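Local coordinates for ADP-ribose pyrophosphatase MutT (Rickettsia felis, PDB 4KYX), which probably hydrolyses pyrophosphate bonds of nucleotide substrates as a magnesium-dependent Nudix enzyme, perhaps including 8-oxo-dGTP, at residues G47-E50 with F51-F55; E56-A59 with I60-V63. All blocks are in the same frame, centred on the assembly; numbering follows the deposited sequence.

Contact 1 of 2, residues G47-E50 with F51-F55; sequences GHLE and FGETF
Glu-50 and Glu-53 close a type II beta turn, Glu-53 N giving its hydrogen to Glu-50 O at 3.2 Å, with Gly-52 at the third position in a positive-phi conformation (92°). A second bond runs through a side chain: Glu-50 N donates to Glu-53 OE2 at 2.9 Å, close to the carboxylate plane and on its anti side. With CG beside its own backbone N (chi1 -63°) and the chain extended beyond it, Glu-53 folds back over the turn, and OE2 also lies 3.3 Å from Glu-50 CB. Arg-61 grips both oxygens, NE at OE1 and NH2 at OE2, so OE2 is shared between Arg-61 and Glu-50 N. Leu-49 CD1 packs 3.8 Å from Glu-53 CB, while Leu-49 CD2 meets the Phe-55 ring at its edge, in plane, 3.9 Å from CE1. Glu-53 is the first conserved glutamate of the Nudix box, the sequence signature of this family. Thr-54 N-caps helix 55-67 through Glu-57 N. The turn carries the chain from strand 45-48 into that helix: Leu-49 and Phe-55 lean on strand 14-22, and Asn-81 of the second subunit bonds to Glu-53 O and packs on Phe-55, whose ring also meets Tyr-142 of that subunit.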
loop_
_atom_site.group_PDB
_atom_site.type_symbol
_atom_site.label_atom_id
_atom_site.label_comp_id
_atom_site.label_asym_id
_atom_site.label_seq_id
_atom_site.Cartn_x
_atom_site.Cartn_y
_atom_site.Cartn_z
ATOM N N GLY A 47 1.017 7.802 -10.640
ATOM C CA GLY A 47 0.382 8.942 -10.090
ATOM C C GLY A 47 -0.614 8.433 -9.069
ATOM O O GLY A 47 -0.454 7.322 -8.542
ATOM N N HIS A 48 -1.643 9.220 -8.830
ATOM C CA HIS A 48 -2.494 8.973 -7.671
ATOM C C HIS A 48 -3.568 7.938 -7.967
ATOM O O HIS A 48 -4.198 7.972 -9.030
ATOM C CB HIS A 48 -3.199 10.257 -7.317
ATOM C CG HIS A 48 -2.325 11.243 -6.641
ATOM N ND1 HIS A 48 -2.198 12.538 -7.084
ATOM C CD2 HIS A 48 -1.549 11.146 -5.534
ATOM C CE1 HIS A 48 -1.359 13.197 -6.304
ATOM N NE2 HIS A 48 -0.952 12.379 -5.354
ATOM N N LEU A 49 -3.811 7.030 -7.024
ATOM C CA LEU A 49 -4.975 6.142 -7.118
ATOM C C LEU A 49 -6.241 7.002 -7.008
ATOM O O LEU A 49 -6.350 7.839 -6.116
ATOM C CB LEU A 49 -4.948 5.109 -5.970
ATOM C CG LEU A 49 -6.076 4.068 -5.998
ATOM C CD1 LEU A 49 -6.009 3.144 -7.205
ATOM C CD2 LEU A 49 -5.976 3.252 -4.742
ATOM N N GLU A 50 -7.179 6.829 -7.922
ATOM C CA GLU A 50 -8.407 7.585 -7.857
ATOM C C GLU A 50 -9.480 6.766 -7.163
ATOM O O GLU A 50 -9.442 5.526 -7.134
ATOM C CB GLU A 50 -8.904 8.004 -9.240
ATOM C CG GLU A 50 -8.024 9.040 -9.910
ATOM C CD GLU A 50 -8.491 9.419 -11.315
ATOM O OE1 GLU A 50 -9.592 9.011 -11.726
ATOM O OE2 GLU A 50 -7.702 10.111 -12.020
ATOM N N PHE A 51 -10.459 7.472 -6.615
ATOM C CA PHE A 51 -11.550 6.803 -5.902
ATOM C C PHE A 51 -12.218 5.777 -6.813
ATOM O O PHE A 51 -12.575 6.092 -7.935
ATOM C CB PHE A 51 -12.596 7.804 -5.437
ATOM C CG PHE A 51 -13.800 7.169 -4.781
ATOM C CD1 PHE A 51 -14.872 6.669 -5.532
ATOM C CD2 PHE A 51 -13.871 7.087 -3.404
ATOM C CE1 PHE A 51 -15.965 6.088 -4.888
ATOM C CE2 PHE A 51 -14.964 6.518 -2.776
ATOM C CZ PHE A 51 -16.002 6.007 -3.529
ATOM N N GLY A 52 -12.435 4.570 -6.304
ATOM C CA GLY A 52 -13.174 3.562 -7.032
ATOM C C GLY A 52 -12.360 2.625 -7.902
ATOM O O GLY A 52 -12.884 1.598 -8.299
ATOM N N GLU A 53 -11.106 2.948 -8.135
ATOM C CA GLU A 53 -10.196 2.159 -8.962
ATOM C C GLU A 53 -9.515 1.001 -8.256
ATOM O O GLU A 53 -9.166 1.069 -7.101
ATOM C CB GLU A 53 -9.069 3.032 -9.508
ATOM C CG GLU A 53 -9.418 4.150 -10.428
ATOM C CD GLU A 53 -8.188 4.725 -11.069
ATOM O OE1 GLU A 53 -8.076 4.530 -12.294
ATOM O OE2 GLU A 53 -7.292 5.342 -10.387
ATOM N N THR A 54 -9.286 -0.052 -9.003
ATOM C CA THR A 54 -8.356 -1.070 -8.644
ATOM C C THR A 54 -6.943 -0.605 -8.983
ATOM O O THR A 54 -6.748 0.310 -9.799
ATOM C CB THR A 54 -8.667 -2.406 -9.379
ATOM O OG1 THR A 54 -8.246 -2.300 -10.713
ATOM C CG2 THR A 54 -10.196 -2.774 -9.275
ATOM N N PHE A 55 -5.970 -1.228 -8.338
ATOM C CA PHE A 55 -4.562 -0.879 -8.570
ATOM C C PHE A 55 -4.260 -1.151 -10.024
ATOM O O PHE A 55 -3.552 -0.366 -10.606
ATOM C CB PHE A 55 -3.584 -1.688 -7.747
ATOM C CG PHE A 55 -3.764 -1.553 -6.231
ATOM C CD1 PHE A 55 -4.320 -0.415 -5.668
ATOM C CD2 PHE A 55 -3.390 -2.600 -5.393
ATOM C CE1 PHE A 55 -4.501 -0.333 -4.292
ATOM C CE2 PHE A 55 -3.542 -2.513 -4.028
ATOM C CZ PHE A 55 -4.094 -1.387 -3.479
#

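Contact 2 of 2, residues E56-A59 with I60-V63; sequences EECA and IREV
Cys-58 and Glu-62 face each other one turn apart on helix 55-67, the helix of the Nudix box, whose REV...EE core begins at Arg-61. Four successive i to i+4 backbone bonds hold this part of it, from Ile-60 N to Glu-56 O through Val-63 N to Ala-59 O; the shortest joins Glu-62 N to Cys-58 O at 2.8 Å. Glu-62 can be traced outward from there. Its CB lies 3.3 Å from Cys-58 O, and CG, set beside the backbone N (chi1 -74°), stays over the same oxygen at 3.2 Å. The chain then runs extended, bringing CD 3.4 Å from Cys-58 SG; OE2 ends 3.3 Å and OE1 3.6 Å from that sulfur, and OE1 also approaches Gly-47 N. SG stands anti to the backbone N of Cys-58 (chi1 176°), which places it beside the carboxylate. Arg-61 sends its guanidinium to the same place, where the Glu-53 carboxylate holds both NE and NH2; the salt bridge from Arg-61 NH2 to Glu-62 OE2 is long. In related enzymes glutamates of this motif bind the catalytic magnesium. The adjoining flank is apolar, with Ala-59 on Ile-19 and Val-63 on Ile-21 of strand 14-22. At the beginning of the segment Glu-56 OE2 is hydrogen-bonded to Tyr-142 OH of the second subunit, while Ile-60 CG1 rests 3.4 Å from Glu-56 O.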
loop_
_atom_site.group_PDB
_atom_site.type_symbol
_atom_site.label_atom_id
_atom_site.label_comp_id
_atom_site.label_asym_id
_atom_site.label_seq_id
_atom_site.Cartn_x
_atom_site.Cartn_y
_atom_site.Cartn_z
ATOM N N GLU A 56 -4.849 -2.204 -10.594
ATOM C CA GLU A 56 -4.532 -2.612 -11.951
ATOM C C GLU A 56 -5.171 -1.653 -12.950
ATOM O O GLU A 56 -4.507 -1.295 -13.930
ATOM C CB GLU A 56 -4.964 -4.050 -12.239
ATOM C CG GLU A 56 -4.181 -5.090 -11.422
ATOM C CD GLU A 56 -4.779 -5.298 -10.013
ATOM O OE1 GLU A 56 -5.888 -4.781 -9.636
ATOM O OE2 GLU A 56 -4.096 -5.995 -9.234
ATOM N N GLU A 57 -6.396 -1.203 -12.687
ATOM C CA GLU A 57 -7.071 -0.198 -13.545
ATOM C C GLU A 57 -6.254 1.109 -13.571
ATOM O O GLU A 57 -6.061 1.735 -14.601
ATOM C CB GLU A 57 -8.484 0.124 -13.041
ATOM C CG GLU A 57 -9.507 -0.915 -13.365
ATOM C CD GLU A 57 -10.813 -0.808 -12.562
ATOM O OE1 GLU A 57 -10.899 -0.070 -11.530
ATOM O OE2 GLU A 57 -11.771 -1.506 -12.999
ATOM N N CYS A 58 -5.789 1.501 -12.380
ATOM C CA CYS A 58 -5.090 2.758 -12.237
ATOM C C CYS A 58 -3.806 2.700 -13.033
ATOM O O CYS A 58 -3.491 3.620 -13.794
ATOM C CB CYS A 58 -4.868 3.034 -10.742
ATOM S SG CYS A 58 -3.892 4.543 -10.481
ATOM N N ALA A 59 -3.080 1.598 -12.889
ATOM C CA ALA A 59 -1.804 1.366 -13.582
ATOM C C ALA A 59 -1.973 1.456 -15.103
ATOM O O ALA A 59 -1.278 2.268 -15.789
ATOM C CB ALA A 59 -1.208 0.032 -13.192
ATOM N N ILE A 60 -2.930 0.697 -15.622
ATOM C CA ILE A 60 -3.243 0.768 -17.043
ATOM C C ILE A 60 -3.602 2.207 -17.542
ATOM O O ILE A 60 -3.049 2.682 -18.538
ATOM C CB ILE A 60 -4.313 -0.272 -17.456
ATOM C CG1 ILE A 60 -3.790 -1.695 -17.210
ATOM C CG2 ILE A 60 -4.681 -0.102 -18.922
ATOM C CD1 ILE A 60 -4.874 -2.754 -17.264
ATOM N N ARG A 61 -4.504 2.882 -16.862
ATOM C CA ARG A 61 -4.925 4.243 -17.163
ATOM C C ARG A 61 -3.732 5.228 -17.144
ATOM O O ARG A 61 -3.489 5.982 -18.141
ATOM C CB ARG A 61 -5.962 4.709 -16.145
ATOM C CG ARG A 61 -6.365 6.139 -16.360
ATOM C CD ARG A 61 -7.469 6.553 -15.441
ATOM N NE ARG A 61 -7.080 6.529 -14.037
ATOM C CZ ARG A 61 -6.241 7.366 -13.443
ATOM N NH1 ARG A 61 -5.621 8.330 -14.120
ATOM N NH2 ARG A 61 -6.003 7.237 -12.143
ATOM N N GLU A 62 -2.977 5.197 -16.062
ATOM C CA GLU A 62 -1.865 6.152 -15.871
ATOM C C GLU A 62 -0.807 5.998 -16.947
ATOM O O GLU A 62 -0.346 7.006 -17.546
ATOM C CB GLU A 62 -1.295 5.988 -14.484
ATOM C CG GLU A 62 -2.261 6.580 -13.474
ATOM C CD GLU A 62 -1.734 6.630 -12.080
ATOM O OE1 GLU A 62 -0.767 5.889 -11.700
ATOM O OE2 GLU A 62 -2.401 7.354 -11.297
ATOM N N VAL A 63 -0.440 4.750 -17.238
ATOM C CA VAL A 63 0.541 4.469 -18.302
ATOM C C VAL A 63 0.051 5.021 -19.656
ATOM O O VAL A 63 0.809 5.680 -20.409
ATOM C CB VAL A 63 0.914 2.966 -18.358
ATOM C CG1 VAL A 63 1.713 2.619 -19.629
ATOM C CG2 VAL A 63 1.667 2.575 -17.095
#

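Overall arrangement
Contacts 1 and 2 are consecutive pieces of one Nudix box, their centres about 8 Å apart. Contact 1 is the turn, fixed by polar bonds at a partly exposed site and bordered by the second subunit; contact 2 is regular helix, its backbone bonding flanked by a charged side and by a buried one that includes Cys-58 and Glu-62 as well as Ala-59 and Val-63. Both pack onto strand 14-22, contact 1 through Leu-49 and Phe-55, contact 2 through those four residues. Polar groups tie them: Arg-61 bridges back to the turn, and Glu-62 OE1 comes 2.8 Å from Gly-47 N, setting the helix carboxylate against the end of strand 45-48.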